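Local coordinates for protein porphyranase B (Zobellia galactanivorans, PDB 3JUU) that cleaves the sulfated algal polysaccharide porphyran at beta-D-galactose-(1->4)-alpha-L-galactose-6-sulfate linkages, releasing mainly disaccharides, as a family 16 glycoside hydrolase, at residues K45-S50 and M236-V241; Q52-R57 and G96-S101; P59-A64 and I85-K90; E65-N70 and L74-T79. All blocks are in the same frame, centred on the assembly; numbering follows the deposited sequence.

Interaction 1. Residues K45-S50 and M236-V241; sequences KKWQIS and MYLRMV
The six-membered ring of Trp47 is met on one face by the methyl of Met240 and at its edge by Leu238, an all-apolar contact buried in the jelly-roll beta-sandwich of this family 16 hydrolase. Met240 CE lies over the ring, 3.9 Å from the centroid of the six-membered ring and 20° off the normal, a CH-pi contact displaced toward the rim; its closest approach is to Trp47 CZ3 at 3.6 Å. The sulfur stands further off and oblique, with SD 4.9 Å from the same centroid, so this Met-aromatic pair is led by the methyl. Two bends in the thioether chain, chi2 89° and chi3 77°, fold CE back across the indole, a path that suits the unbranched, flexible side chain of methionine. Leu238 arrives near the ring plane instead, its CD1 4.1 Å from Trp47 CH2.

Further out, the two backbones do not pair: the nearest CA atoms, those of Trp47 and Leu238, are 9.1 Å apart. Strand 90-101 is the common neighbour of both strands, and Val99 and Ser101 take part in the packing around them. Strand 264-276 also touches Leu238 and Met240 through Val270. Tryptophan suits the position because its large apolar ring spans this distance, while its one polar atom, NE1, is hydrogen-bonded to Asp35. On the indole face opposite Met240 lies the aliphatic part of Lys46, with CG 3.7 Å above the ring plane.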
loop_
_atom_site.group_PDB
_atom_site.type_symbol
_atom_site.label_atom_id
_atom_site.label_comp_id
_atom_site.label_asym_id
_atom_site.label_seq_id
_atom_site.Cartn_x
_atom_site.Cartn_y
_atom_site.Cartn_z
ATOM N N LYS A 45 5.145 -14.257 -11.693
ATOM C CA LYS A 45 6.605 -14.121 -11.667
ATOM C C LYS A 45 6.953 -12.689 -11.166
ATOM O O LYS A 45 8.042 -12.461 -10.724
ATOM C CB LYS A 45 7.240 -14.295 -13.063
ATOM C CG LYS A 45 7.067 -15.751 -13.690
ATOM C CD LYS A 45 8.165 -16.760 -13.273
ATOM C CE LYS A 45 8.096 -17.305 -11.788
ATOM N NZ LYS A 45 7.549 -18.703 -11.568
ATOM N N LYS A 46 6.008 -11.755 -11.271
ATOM C CA LYS A 46 6.278 -10.356 -10.860
ATOM C C LYS A 46 5.750 -10.131 -9.445
ATOM O O LYS A 46 6.357 -9.385 -8.622
ATOM C CB LYS A 46 5.579 -9.429 -11.808
ATOM C CG LYS A 46 5.931 -7.929 -11.612
ATOM C CD LYS A 46 5.343 -7.099 -12.817
ATOM C CE LYS A 46 6.278 -7.118 -14.020
ATOM N NZ LYS A 46 5.634 -6.401 -15.136
ATOM N N TRP A 47 4.616 -10.769 -9.150
ATOM C CA TRP A 47 3.872 -10.521 -7.920
ATOM C C TRP A 47 3.705 -11.787 -7.117
ATOM O O TRP A 47 3.497 -12.886 -7.729
ATOM C CB TRP A 47 2.493 -9.950 -8.238
ATOM C CG TRP A 47 2.539 -8.716 -9.093
ATOM C CD1 TRP A 47 2.175 -8.622 -10.424
ATOM C CD2 TRP A 47 2.955 -7.385 -8.688
ATOM N NE1 TRP A 47 2.345 -7.301 -10.870
ATOM C CE2 TRP A 47 2.834 -6.532 -9.834
ATOM C CE3 TRP A 47 3.447 -6.845 -7.476
ATOM C CZ2 TRP A 47 3.172 -5.113 -9.814
ATOM C CZ3 TRP A 47 3.781 -5.433 -7.433
ATOM C CH2 TRP A 47 3.650 -4.591 -8.608
ATOM N N GLN A 48 3.724 -11.641 -5.790
ATOM C CA GLN A 48 3.514 -12.775 -4.841
ATOM C C GLN A 48 2.155 -12.543 -4.245
ATOM O O GLN A 48 1.892 -11.501 -3.622
ATOM C CB GLN A 48 4.590 -12.868 -3.730
ATOM C CG GLN A 48 4.417 -14.029 -2.775
ATOM C CD GLN A 48 5.602 -14.163 -1.906
ATOM O OE1 GLN A 48 6.160 -13.145 -1.405
ATOM N NE2 GLN A 48 6.011 -15.405 -1.668
ATOM N N ILE A 49 1.275 -13.533 -4.391
ATOM C CA ILE A 49 -0.066 -13.428 -3.770
ATOM C C ILE A 49 -0.350 -14.575 -2.769
ATOM O O ILE A 49 -1.425 -14.573 -2.157
ATOM C CB ILE A 49 -1.143 -13.389 -4.846
ATOM C CG1 ILE A 49 -1.255 -14.744 -5.638
ATOM C CG2 ILE A 49 -0.885 -12.137 -5.821
ATOM C CD1 ILE A 49 -2.502 -14.798 -6.619
ATOM N N SER A 50 0.585 -15.532 -2.640
ATOM C CA SER A 50 0.469 -16.657 -1.669
ATOM C C SER A 50 1.882 -17.033 -1.371
ATOM O O SER A 50 2.786 -16.744 -2.202
ATOM C CB SER A 50 -0.297 -17.884 -2.312
ATOM O OG SER A 50 0.423 -18.343 -3.423
ATOM N N MET A 236 13.446 -1.747 -0.934
ATOM C CA MET A 236 12.070 -1.991 -0.481
ATOM C C MET A 236 11.240 -2.607 -1.599
ATOM O O MET A 236 11.612 -2.547 -2.762
ATOM C CB MET A 236 11.405 -0.708 0.041
ATOM C CG MET A 236 11.968 -0.365 1.431
ATOM S SD MET A 236 10.898 0.761 2.395
ATOM C CE MET A 236 11.312 2.348 1.771
ATOM N N TYR A 237 10.104 -3.219 -1.216
ATOM C CA TYR A 237 9.229 -4.019 -2.105
ATOM C C TYR A 237 7.858 -3.466 -1.989
ATOM O O TYR A 237 7.480 -3.058 -0.850
ATOM C CB TYR A 237 9.200 -5.501 -1.642
ATOM C CG TYR A 237 10.615 -6.121 -1.683
ATOM C CD1 TYR A 237 11.058 -6.866 -2.826
ATOM C CD2 TYR A 237 11.554 -5.853 -0.642
ATOM C CE1 TYR A 237 12.376 -7.416 -2.875
ATOM C CE2 TYR A 237 12.869 -6.370 -0.700
ATOM C CZ TYR A 237 13.260 -7.132 -1.840
ATOM O OH TYR A 237 14.557 -7.630 -1.896
ATOM N N LEU A 238 7.110 -3.499 -3.104
ATOM C CA LEU A 238 5.752 -2.969 -3.154
ATOM C C LEU A 238 4.744 -3.899 -2.470
ATOM O O LEU A 238 4.950 -5.160 -2.373
ATOM C CB LEU A 238 5.290 -2.730 -4.583
ATOM C CG LEU A 238 5.962 -1.521 -5.264
ATOM C CD1 LEU A 238 5.767 -1.620 -6.795
ATOM C CD2 LEU A 238 5.428 -0.177 -4.759
ATOM N N ARG A 239 3.699 -3.267 -1.965
ATOM C CA ARG A 239 2.605 -3.990 -1.323
ATOM C C ARG A 239 1.285 -3.356 -1.759
ATOM O O ARG A 239 1.114 -2.119 -1.656
ATOM C CB ARG A 239 2.657 -3.827 0.191
ATOM C CG ARG A 239 3.919 -4.421 0.844
ATOM C CD ARG A 239 3.761 -5.995 0.972
ATOM N NE ARG A 239 4.953 -6.574 1.583
ATOM C CZ ARG A 239 6.007 -7.053 0.916
ATOM N NH1 ARG A 239 6.103 -6.913 -0.371
ATOM N NH2 ARG A 239 6.974 -7.657 1.617
ATOM N N MET A 240 0.307 -4.200 -2.141
ATOM C CA MET A 240 -1.081 -3.755 -2.301
ATOM C C MET A 240 -1.896 -4.776 -1.468
ATOM O O MET A 240 -1.942 -5.989 -1.793
ATOM C CB MET A 240 -1.499 -3.799 -3.804
ATOM C CG MET A 240 -0.820 -2.684 -4.685
ATOM S SD MET A 240 0.806 -3.400 -5.300
ATOM C CE MET A 240 0.356 -4.527 -6.624
ATOM N N VAL A 241 -2.519 -4.300 -0.391
ATOM C CA VAL A 241 -3.006 -5.230 0.646
ATOM C C VAL A 241 -4.358 -4.760 1.095
ATOM O O VAL A 241 -4.613 -3.538 1.278
ATOM C CB VAL A 241 -2.005 -5.324 1.850
ATOM C CG1 VAL A 241 -2.641 -6.067 3.088
ATOM C CG2 VAL A 241 -0.672 -6.018 1.376
#

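Interaction 2. Residues Q52-R57 and G96-S101; sequences QGWIGR and GGYVGS
The irregular backbone of Gln52-Arg57 runs past the strand bearing Tyr98 without pairing with it, the nearest CA atoms, Gln52 and Gly100, being 8.2 Å apart, and side chains bridge the separation. This is where a loop of the jelly-roll sandwich, carrying Trp54 and Arg57, which probably bind substrate, rests on strand 90-101.

Gln52 lies flat over the Tyr98 ring, amide and ring planes only 9° apart. Its CG sits above the middle of the ring, 3.5 Å from the Tyr98 centroid, in a CH-pi contact, and the amide continues over the CG and CD2 side. The bend at chi2 (-79°) turns the amide along the ring rather than out from it. Glutamine suits this place because its flat end can stack and bond at once: NE2 donates to Trp54 O at 3.0 Å, in the amide plane but tilted 29° from that of the carbonyl, which should fix the amide's rotation.

Trp54 approaches the same tyrosine differently, its CE3 near the plane of the Tyr98 ring and 4.5 Å from Tyr98 CD1, a loose touch. Phe62 meets the indole edge-to-face, and Glu243, probably also a substrate ligand, packs against it and forms a salt bridge with Arg57. Within the loop, the Arg57 guanidinium has Trp54 CZ2 3.6 Å above one of its faces. Tyrosine adds a hydroxyl to its apolar ring, and a water uses it to reach the loop: the water lies 3.0 Å from Tyr98 OH and accepts from Trp54 N at 3.1 Å.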
loop_
_atom_site.group_PDB
_atom_site.type_symbol
_atom_site.label_atom_id
_atom_site.label_comp_id
_atom_site.label_asym_id
_atom_site.label_seq_id
_atom_site.Cartn_x
_atom_site.Cartn_y
_atom_site.Cartn_z
ATOM N N GLN A 52 3.692 -15.874 0.913
ATOM C CA GLN A 52 4.357 -14.782 1.662
ATOM C C GLN A 52 4.439 -14.999 3.191
ATOM O O GLN A 52 3.636 -15.764 3.761
ATOM C CB GLN A 52 3.711 -13.439 1.333
ATOM C CG GLN A 52 2.354 -13.146 2.092
ATOM C CD GLN A 52 1.179 -13.882 1.447
ATOM O OE1 GLN A 52 1.315 -14.486 0.376
ATOM N NE2 GLN A 52 0.014 -13.802 2.076
ATOM N N GLY A 53 5.358 -14.287 3.860
ATOM C CA GLY A 53 5.537 -14.388 5.355
ATOM C C GLY A 53 4.240 -13.970 6.091
ATOM O O GLY A 53 3.862 -14.600 7.063
ATOM N N TRP A 54 3.568 -12.917 5.647
ATOM C CA TRP A 54 2.432 -12.399 6.417
ATOM C C TRP A 54 1.118 -13.013 5.911
ATOM O O TRP A 54 0.703 -12.766 4.782
ATOM C CB TRP A 54 2.451 -10.874 6.349
ATOM C CG TRP A 54 1.406 -10.205 7.211
ATOM C CD1 TRP A 54 0.884 -10.687 8.390
ATOM C CD2 TRP A 54 0.768 -8.930 6.947
ATOM N NE1 TRP A 54 -0.061 -9.746 8.868
ATOM C CE2 TRP A 54 -0.147 -8.693 7.977
ATOM C CE3 TRP A 54 0.896 -7.965 5.918
ATOM C CZ2 TRP A 54 -0.924 -7.512 8.031
ATOM C CZ3 TRP A 54 0.152 -6.832 5.965
ATOM C CH2 TRP A 54 -0.743 -6.584 7.011
ATOM N N ILE A 55 0.483 -13.838 6.739
ATOM C CA ILE A 55 -0.761 -14.480 6.284
ATOM C C ILE A 55 -2.005 -13.594 6.450
ATOM O O ILE A 55 -3.062 -13.941 5.919
ATOM C CB ILE A 55 -0.986 -15.857 7.048
ATOM C CG1 ILE A 55 -1.382 -15.604 8.492
ATOM C CG2 ILE A 55 0.304 -16.736 6.854
ATOM C CD1 ILE A 55 -1.807 -16.907 9.221
ATOM N N GLY A 56 -1.879 -12.465 7.156
ATOM C CA GLY A 56 -3.018 -11.635 7.504
ATOM C C GLY A 56 -3.117 -11.341 8.962
ATOM O O GLY A 56 -2.699 -12.179 9.820
ATOM N N ARG A 57 -3.601 -10.149 9.297
ATOM C CA ARG A 57 -3.846 -9.845 10.699
ATOM C C ARG A 57 -5.211 -10.435 11.044
ATOM O O ARG A 57 -6.214 -10.104 10.386
ATOM C CB ARG A 57 -3.855 -8.334 10.941
ATOM C CG ARG A 57 -4.138 -7.890 12.390
ATOM C CD ARG A 57 -4.009 -6.354 12.537
ATOM N NE ARG A 57 -2.728 -5.799 11.999
ATOM C CZ ARG A 57 -2.566 -5.170 10.844
ATOM N NH1 ARG A 57 -3.575 -4.966 9.963
ATOM N NH2 ARG A 57 -1.358 -4.708 10.517
ATOM N N GLY A 96 -9.183 -11.302 2.919
ATOM C CA GLY A 96 -8.665 -10.088 2.210
ATOM C C GLY A 96 -7.698 -10.591 1.183
ATOM O O GLY A 96 -7.895 -11.690 0.605
ATOM N N GLY A 97 -6.661 -9.791 0.858
ATOM C CA GLY A 97 -5.742 -10.242 -0.157
ATOM C C GLY A 97 -4.450 -9.461 -0.030
ATOM O O GLY A 97 -4.404 -8.343 0.559
ATOM N N TYR A 98 -3.408 -10.060 -0.607
ATOM C CA TYR A 98 -2.034 -9.526 -0.447
ATOM C C TYR A 98 -1.400 -9.657 -1.791
ATOM O O TYR A 98 -1.528 -10.741 -2.462
ATOM C CB TYR A 98 -1.299 -10.343 0.613
ATOM C CG TYR A 98 0.242 -10.150 0.679
ATOM C CD1 TYR A 98 0.815 -9.464 1.717
ATOM C CD2 TYR A 98 1.085 -10.634 -0.367
ATOM C CE1 TYR A 98 2.204 -9.294 1.807
ATOM C CE2 TYR A 98 2.483 -10.466 -0.285
ATOM C CZ TYR A 98 3.004 -9.817 0.828
ATOM O OH TYR A 98 4.327 -9.671 0.992
ATOM N N VAL A 99 -0.787 -8.568 -2.250
ATOM C CA VAL A 99 -0.012 -8.655 -3.485
ATOM C C VAL A 99 1.317 -7.935 -3.184
ATOM O O VAL A 99 1.273 -6.737 -2.856
ATOM C CB VAL A 99 -0.736 -7.916 -4.657
ATOM C CG1 VAL A 99 0.110 -8.105 -5.999
ATOM C CG2 VAL A 99 -2.183 -8.416 -4.870
ATOM N N GLY A 100 2.450 -8.640 -3.245
ATOM C CA GLY A 100 3.751 -8.047 -3.001
ATOM C C GLY A 100 4.694 -8.209 -4.195
ATOM O O GLY A 100 4.678 -9.254 -4.905
ATOM N N SER A 101 5.478 -7.160 -4.476
ATOM C CA SER A 101 6.468 -7.279 -5.614
ATOM C C SER A 101 7.567 -8.248 -5.256
ATOM O O SER A 101 8.132 -8.192 -4.153
ATOM C CB SER A 101 7.028 -5.880 -6.051
ATOM O OG SER A 101 7.870 -5.320 -5.031
HETATM O O HOH W 1 4.856 -10.894 3.625
#

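Interaction 3. Residues P59-A64 and I85-K90; sequences PGLFLA and IVKNNK
Leu61 carries this contact, projecting from the short strand 60-62 to meet Ile85 and Lys87 at the far end of strand 73-87. Before it in sequence, Pro59 follows a cis peptide bond, and the backbone of Pro59 and Leu61 is hydrogen-bonded to strand 90-101 in parallel fashion, so the leucine starts from a backbone already held by that strand of the sandwich.

The side chain of Leu61 points toward the second segment, and its two methyls divide the work. Leu61 CD2 is 3.8 Å from Ile85 CD1 and 3.9 Å from Ile85 CG2, so both branches of the isoleucine grip one methyl. The other methyl touches the aliphatic chain of Lys87, Leu61 CD1 being 4.0 Å from Lys87 CD. With CG trans to the backbone N (chi1 -179°), the fork spreads between these partners, each of which crosses it at about a right angle. Tyr92 of strand 90-101 also packs on Leu61 and Lys87.

Past Leu61, Phe62 packs on Gln52 and Glu243, and Leu63 turns to Thr79 and Leu81 of strand 73-87. The second segment closes in a type I' beta turn from Lys87 to Lys90, with Asn88 and Asn89 at its corners, a residue type that tolerates the positive phi needed there. Lysine fits this exposed margin because its methylenes pack on the leucine while the charged end stays at the margin, and with no hydrogen bond between the segments the contact rests on apolar packing alone.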
loop_
_atom_site.group_PDB
_atom_site.type_symbol
_atom_site.label_atom_id
_atom_site.label_comp_id
_atom_site.label_asym_id
_atom_site.label_seq_id
_atom_site.Cartn_x
_atom_site.Cartn_y
_atom_site.Cartn_z
ATOM N N PRO A 59 -8.870 -10.775 12.195
ATOM C CA PRO A 59 -9.506 -11.977 11.634
ATOM C C PRO A 59 -9.551 -11.997 10.084
ATOM O O PRO A 59 -10.344 -12.773 9.532
ATOM C CB PRO A 59 -10.928 -11.881 12.212
ATOM C CG PRO A 59 -11.236 -10.340 12.121
ATOM C CD PRO A 59 -9.845 -9.661 12.417
ATOM N N GLY A 60 -8.730 -11.182 9.399
ATOM C CA GLY A 60 -8.749 -11.138 7.903
ATOM C C GLY A 60 -7.567 -11.952 7.291
ATOM O O GLY A 60 -6.362 -11.586 7.490
ATOM N N LEU A 61 -7.897 -13.027 6.566
ATOM C CA LEU A 61 -6.885 -13.928 6.059
ATOM C C LEU A 61 -6.692 -13.560 4.593
ATOM O O LEU A 61 -7.675 -13.473 3.808
ATOM C CB LEU A 61 -7.372 -15.409 6.246
ATOM C CG LEU A 61 -6.395 -16.524 5.784
ATOM C CD1 LEU A 61 -5.258 -16.561 6.806
ATOM C CD2 LEU A 61 -7.166 -17.919 5.779
ATOM N N PHE A 62 -5.412 -13.403 4.160
ATOM C CA PHE A 62 -5.168 -13.079 2.753
ATOM C C PHE A 62 -5.362 -14.314 1.858
ATOM O O PHE A 62 -4.699 -15.344 2.098
ATOM C CB PHE A 62 -3.685 -12.651 2.584
ATOM C CG PHE A 62 -3.327 -11.422 3.423
ATOM C CD1 PHE A 62 -4.283 -10.408 3.554
ATOM C CD2 PHE A 62 -2.053 -11.253 3.964
ATOM C CE1 PHE A 62 -3.978 -9.186 4.309
ATOM C CE2 PHE A 62 -1.715 -10.076 4.692
ATOM C CZ PHE A 62 -2.703 -9.043 4.844
ATOM N N LEU A 63 -6.323 -14.228 0.921
ATOM C CA LEU A 63 -6.568 -15.364 0.024
ATOM C C LEU A 63 -6.031 -15.071 -1.345
ATOM O O LEU A 63 -6.375 -14.055 -1.921
ATOM C CB LEU A 63 -8.094 -15.604 -0.105
ATOM C CG LEU A 63 -8.874 -15.846 1.223
ATOM C CD1 LEU A 63 -10.381 -16.199 0.882
ATOM C CD2 LEU A 63 -8.316 -16.992 2.079
ATOM N N ALA A 64 -5.322 -16.025 -1.931
ATOM C CA ALA A 64 -4.916 -15.878 -3.334
ATOM C C ALA A 64 -6.145 -15.794 -4.245
ATOM O O ALA A 64 -6.141 -15.059 -5.262
ATOM C CB ALA A 64 -3.941 -17.037 -3.717
ATOM N N ILE A 85 -11.234 -20.137 9.940
ATOM C CA ILE A 85 -9.968 -20.810 9.722
ATOM C C ILE A 85 -9.092 -20.409 10.904
ATOM O O ILE A 85 -8.973 -19.225 11.225
ATOM C CB ILE A 85 -9.371 -20.408 8.365
ATOM C CG1 ILE A 85 -10.198 -21.078 7.235
ATOM C CG2 ILE A 85 -7.885 -20.895 8.215
ATOM C CD1 ILE A 85 -9.552 -20.866 5.846
ATOM N N VAL A 86 -8.523 -21.395 11.604
ATOM C CA VAL A 86 -7.660 -21.082 12.719
ATOM C C VAL A 86 -6.205 -21.224 12.292
ATOM O O VAL A 86 -5.816 -22.281 11.797
ATOM C CB VAL A 86 -7.956 -21.982 13.960
ATOM C CG1 VAL A 86 -6.957 -21.729 15.086
ATOM C CG2 VAL A 86 -9.371 -21.758 14.474
ATOM N N LYS A 87 -5.429 -20.153 12.417
ATOM C CA LYS A 87 -4.022 -20.197 12.085
ATOM C C LYS A 87 -3.243 -19.450 13.197
ATOM O O LYS A 87 -3.676 -18.359 13.613
ATOM C CB LYS A 87 -3.783 -19.623 10.665
ATOM C CG LYS A 87 -4.109 -20.675 9.565
ATOM C CD LYS A 87 -3.962 -20.089 8.183
ATOM C CE LYS A 87 -4.481 -20.998 7.063
ATOM N NZ LYS A 87 -3.570 -22.160 6.850
ATOM N N ASN A 88 -2.109 -20.013 13.687
ATOM C CA ASN A 88 -1.344 -19.394 14.754
ATOM C C ASN A 88 -2.189 -19.096 15.977
ATOM O O ASN A 88 -2.049 -18.077 16.639
ATOM C CB ASN A 88 -0.620 -18.097 14.279
ATOM C CG ASN A 88 0.427 -18.390 13.173
ATOM O OD1 ASN A 88 1.100 -19.438 13.190
ATOM N ND2 ASN A 88 0.519 -17.506 12.194
ATOM N N ASN A 89 -3.071 -20.028 16.295
ATOM C CA ASN A 89 -3.989 -19.924 17.431
ATOM C C ASN A 89 -4.919 -18.760 17.406
ATOM O O ASN A 89 -5.471 -18.405 18.459
ATOM C CB ASN A 89 -3.269 -19.972 18.816
ATOM C CG ASN A 89 -2.461 -21.286 18.983
ATOM O OD1 ASN A 89 -2.911 -22.362 18.585
ATOM N ND2 ASN A 89 -1.270 -21.187 19.536
ATOM N N LYS A 90 -5.126 -18.194 16.226
ATOM C CA LYS A 90 -6.153 -17.130 16.122
ATOM C C LYS A 90 -7.244 -17.507 15.084
ATOM O O LYS A 90 -6.970 -18.175 14.063
ATOM C CB LYS A 90 -5.456 -15.827 15.711
ATOM C CG LYS A 90 -4.495 -15.342 16.745
ATOM C CD LYS A 90 -3.993 -13.971 16.451
ATOM C CE LYS A 90 -3.421 -13.353 17.769
ATOM N NZ LYS A 90 -2.725 -12.003 17.628
#

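Interaction 4. Residues E65-N70 and L74-T79; sequences ENISLN and LQITTT
Ile67 and Leu74 pack on the inward face of two antiparallel strands, Ile67 CG2 lying 3.6 Å from Leu74 CD1, while Ser68 and Gln75 line the wetter opposite face. On the tight side Ile67 and Ile76, a non-hydrogen-bonded pair, lie alongside each other and point the same way, and Leu69 crosses Leu74 obliquely. Branched apolar residues suit this side because it is closed by Met240, Val242 and Tyr267 of other strands, against which Leu74 or Ile76 packs. Asn66 is also buried: its ND2 donates to Thr79 OG1 at 3.2 Å, almost in the amide plane, and is bound as well to Gly96 O, so the buried amide nitrogen has two acceptors.

The motif is a beta hairpin, strands 67-70 and 73-87 of the jelly-roll sandwich, with Ser68 and Gln75 as a hydrogen-bonded pair. Of its two backbone bonds, Gln75 N to Ser68 O is the shorter, at 2.7 Å, and Thr77 N to Asn66 O extends the pattern.

The looser face is held by polar ends and water. Ser68 OG, placed between the backbone N and the carbonyl carbon (chi1 57°), donates at 3.0 Å to a lone pair of Gln75 OE1, in the plane of the amide carbonyl; serine is short enough for its hydroxyl to meet the glutamine oxygen alongside it. One water donates to both Asn66 O and Ser68 OG and also binds Thr77 OG1, which is hydrogen-bonded to Thr264 as well. A second water accepts from Gln75 NE2 and Asn70 ND2, each at 2.7 Å.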
loop_
_atom_site.group_PDB
_atom_site.type_symbol
_atom_site.label_atom_id
_atom_site.label_comp_id
_atom_site.label_asym_id
_atom_site.label_seq_id
_atom_site.Cartn_x
_atom_site.Cartn_y
_atom_site.Cartn_z
ATOM N N GLU A 65 -7.227 -16.531 -3.874
ATOM C CA GLU A 65 -8.469 -16.547 -4.687
ATOM C C GLU A 65 -9.163 -15.200 -4.713
ATOM O O GLU A 65 -10.078 -14.983 -5.516
ATOM C CB GLU A 65 -9.539 -17.546 -4.122
ATOM C CG GLU A 65 -9.051 -18.952 -3.696
ATOM C CD GLU A 65 -8.458 -19.051 -2.232
ATOM O OE1 GLU A 65 -9.222 -19.506 -1.263
ATOM O OE2 GLU A 65 -7.241 -18.715 -2.057
ATOM N N ASN A 66 -8.863 -14.325 -3.744
ATOM C CA ASN A 66 -9.466 -12.975 -3.784
ATOM C C ASN A 66 -8.751 -11.945 -4.643
ATOM O O ASN A 66 -9.217 -10.768 -4.699
ATOM C CB ASN A 66 -9.573 -12.394 -2.357
ATOM C CG ASN A 66 -10.710 -13.038 -1.570
ATOM O OD1 ASN A 66 -11.477 -13.826 -2.109
ATOM N ND2 ASN A 66 -10.816 -12.729 -0.313
ATOM N N ILE A 67 -7.704 -12.380 -5.341
ATOM C CA ILE A 67 -6.969 -11.561 -6.323
ATOM C C ILE A 67 -7.528 -11.920 -7.743
ATOM O O ILE A 67 -7.597 -13.125 -8.103
ATOM C CB ILE A 67 -5.444 -11.853 -6.328
ATOM C CG1 ILE A 67 -4.729 -11.745 -4.932
ATOM C CG2 ILE A 67 -4.735 -10.958 -7.388
ATOM C CD1 ILE A 67 -5.182 -10.588 -4.092
ATOM N N SER A 68 -7.962 -10.946 -8.519
ATOM C CA SER A 68 -8.379 -11.219 -9.910
ATOM C C SER A 68 -7.926 -10.032 -10.769
ATOM O O SER A 68 -7.625 -8.909 -10.226
ATOM C CB SER A 68 -9.904 -11.408 -10.066
ATOM O OG SER A 68 -10.634 -10.297 -9.603
ATOM N N LEU A 69 -7.933 -10.256 -12.094
ATOM C CA LEU A 69 -7.744 -9.172 -13.064
ATOM C C LEU A 69 -8.985 -9.052 -13.894
ATOM O O LEU A 69 -9.620 -10.072 -14.201
ATOM C CB LEU A 69 -6.593 -9.497 -14.022
ATOM C CG LEU A 69 -5.182 -9.015 -13.721
ATOM C CD1 LEU A 69 -4.697 -8.851 -12.240
ATOM C CD2 LEU A 69 -4.093 -9.543 -14.630
ATOM N N ASN A 70 -9.362 -7.827 -14.228
ATOM C CA ASN A 70 -10.408 -7.650 -15.194
ATOM C C ASN A 70 -10.234 -6.281 -15.813
ATOM O O ASN A 70 -9.899 -5.337 -15.112
ATOM C CB ASN A 70 -11.797 -7.747 -14.562
ATOM C CG ASN A 70 -12.877 -7.970 -15.620
ATOM O OD1 ASN A 70 -12.585 -8.466 -16.748
ATOM N ND2 ASN A 70 -14.092 -7.623 -15.283
ATOM N N LEU A 74 -6.218 -4.556 -11.482
ATOM C CA LEU A 74 -6.084 -5.541 -10.414
ATOM C C LEU A 74 -7.257 -5.374 -9.451
ATOM O O LEU A 74 -7.582 -4.212 -9.110
ATOM C CB LEU A 74 -4.797 -5.245 -9.661
ATOM C CG LEU A 74 -4.615 -5.982 -8.343
ATOM C CD1 LEU A 74 -4.487 -7.488 -8.470
ATOM C CD2 LEU A 74 -3.302 -5.400 -7.645
ATOM N N GLN A 75 -7.882 -6.477 -8.997
ATOM C CA GLN A 75 -9.056 -6.417 -8.135
ATOM C C GLN A 75 -8.682 -7.240 -6.921
ATOM O O GLN A 75 -8.233 -8.403 -7.061
ATOM C CB GLN A 75 -10.294 -7.020 -8.824
ATOM C CG GLN A 75 -10.613 -6.214 -10.126
ATOM C CD GLN A 75 -11.810 -6.747 -10.803
ATOM O OE1 GLN A 75 -11.976 -7.983 -10.938
ATOM N NE2 GLN A 75 -12.720 -5.870 -11.135
ATOM N N ILE A 76 -8.771 -6.617 -5.719
ATOM C CA ILE A 76 -8.587 -7.371 -4.460
ATOM C C ILE A 76 -9.929 -7.280 -3.744
ATOM O O ILE A 76 -10.383 -6.199 -3.351
ATOM C CB ILE A 76 -7.434 -6.788 -3.570
ATOM C CG1 ILE A 76 -6.139 -6.634 -4.409
ATOM C CG2 ILE A 76 -7.239 -7.731 -2.321
ATOM C CD1 ILE A 76 -4.923 -6.162 -3.484
ATOM N N THR A 77 -10.581 -8.436 -3.598
ATOM C CA THR A 77 -11.976 -8.422 -3.177
ATOM C C THR A 77 -12.083 -8.966 -1.741
ATOM O O THR A 77 -11.540 -10.034 -1.444
ATOM C CB THR A 77 -12.788 -9.334 -4.148
ATOM O OG1 THR A 77 -12.797 -8.748 -5.471
ATOM C CG2 THR A 77 -14.260 -9.425 -3.659
ATOM N N THR A 78 -12.826 -8.289 -0.886
ATOM C CA THR A 78 -13.074 -8.786 0.462
ATOM C C THR A 78 -14.224 -9.785 0.492
ATOM O O THR A 78 -15.243 -9.593 -0.217
ATOM C CB THR A 78 -13.467 -7.684 1.405
ATOM O OG1 THR A 78 -14.653 -7.034 0.950
ATOM C CG2 THR A 78 -12.331 -6.603 1.629
ATOM N N THR A 79 -14.083 -10.791 1.349
ATOM C CA THR A 79 -15.124 -11.864 1.455
ATOM C C THR A 79 -15.362 -12.269 2.889
ATOM O O THR A 79 -14.569 -11.926 3.822
ATOM C CB THR A 79 -14.748 -13.129 0.638
ATOM O OG1 THR A 79 -13.518 -13.678 1.113
ATOM C CG2 THR A 79 -14.590 -12.842 -0.862
HETATM O O HOH W 2 -10.939 -10.215 -6.885
HETATM O O HOH W 3 -14.587 -6.176 -13.106
#

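From the N terminus, residues 45-50 open the widest loop, closed only at 236-241 by interaction 1, and the other three contacts fall within it. Interaction 2 follows, running from 52-57 to 96-101; inside its span interaction 3 joins 59-64 to 85-90, and innermost lies interaction 4, the hairpin of 65-70 and 74-79. The loops therefore enclose one another and none cross. Strand 90-101 is the shared element: it pairs with strands 47-48, 60-62, 73-87 and 237-242, linking the loop that probably binds substrate to the sandwich. Neighbouring contacts also meet directly: Gln48 N approaches Gly100 O at 2.7 Å, and Met240 CE packs on Leu74 CD2 at 3.9 Å.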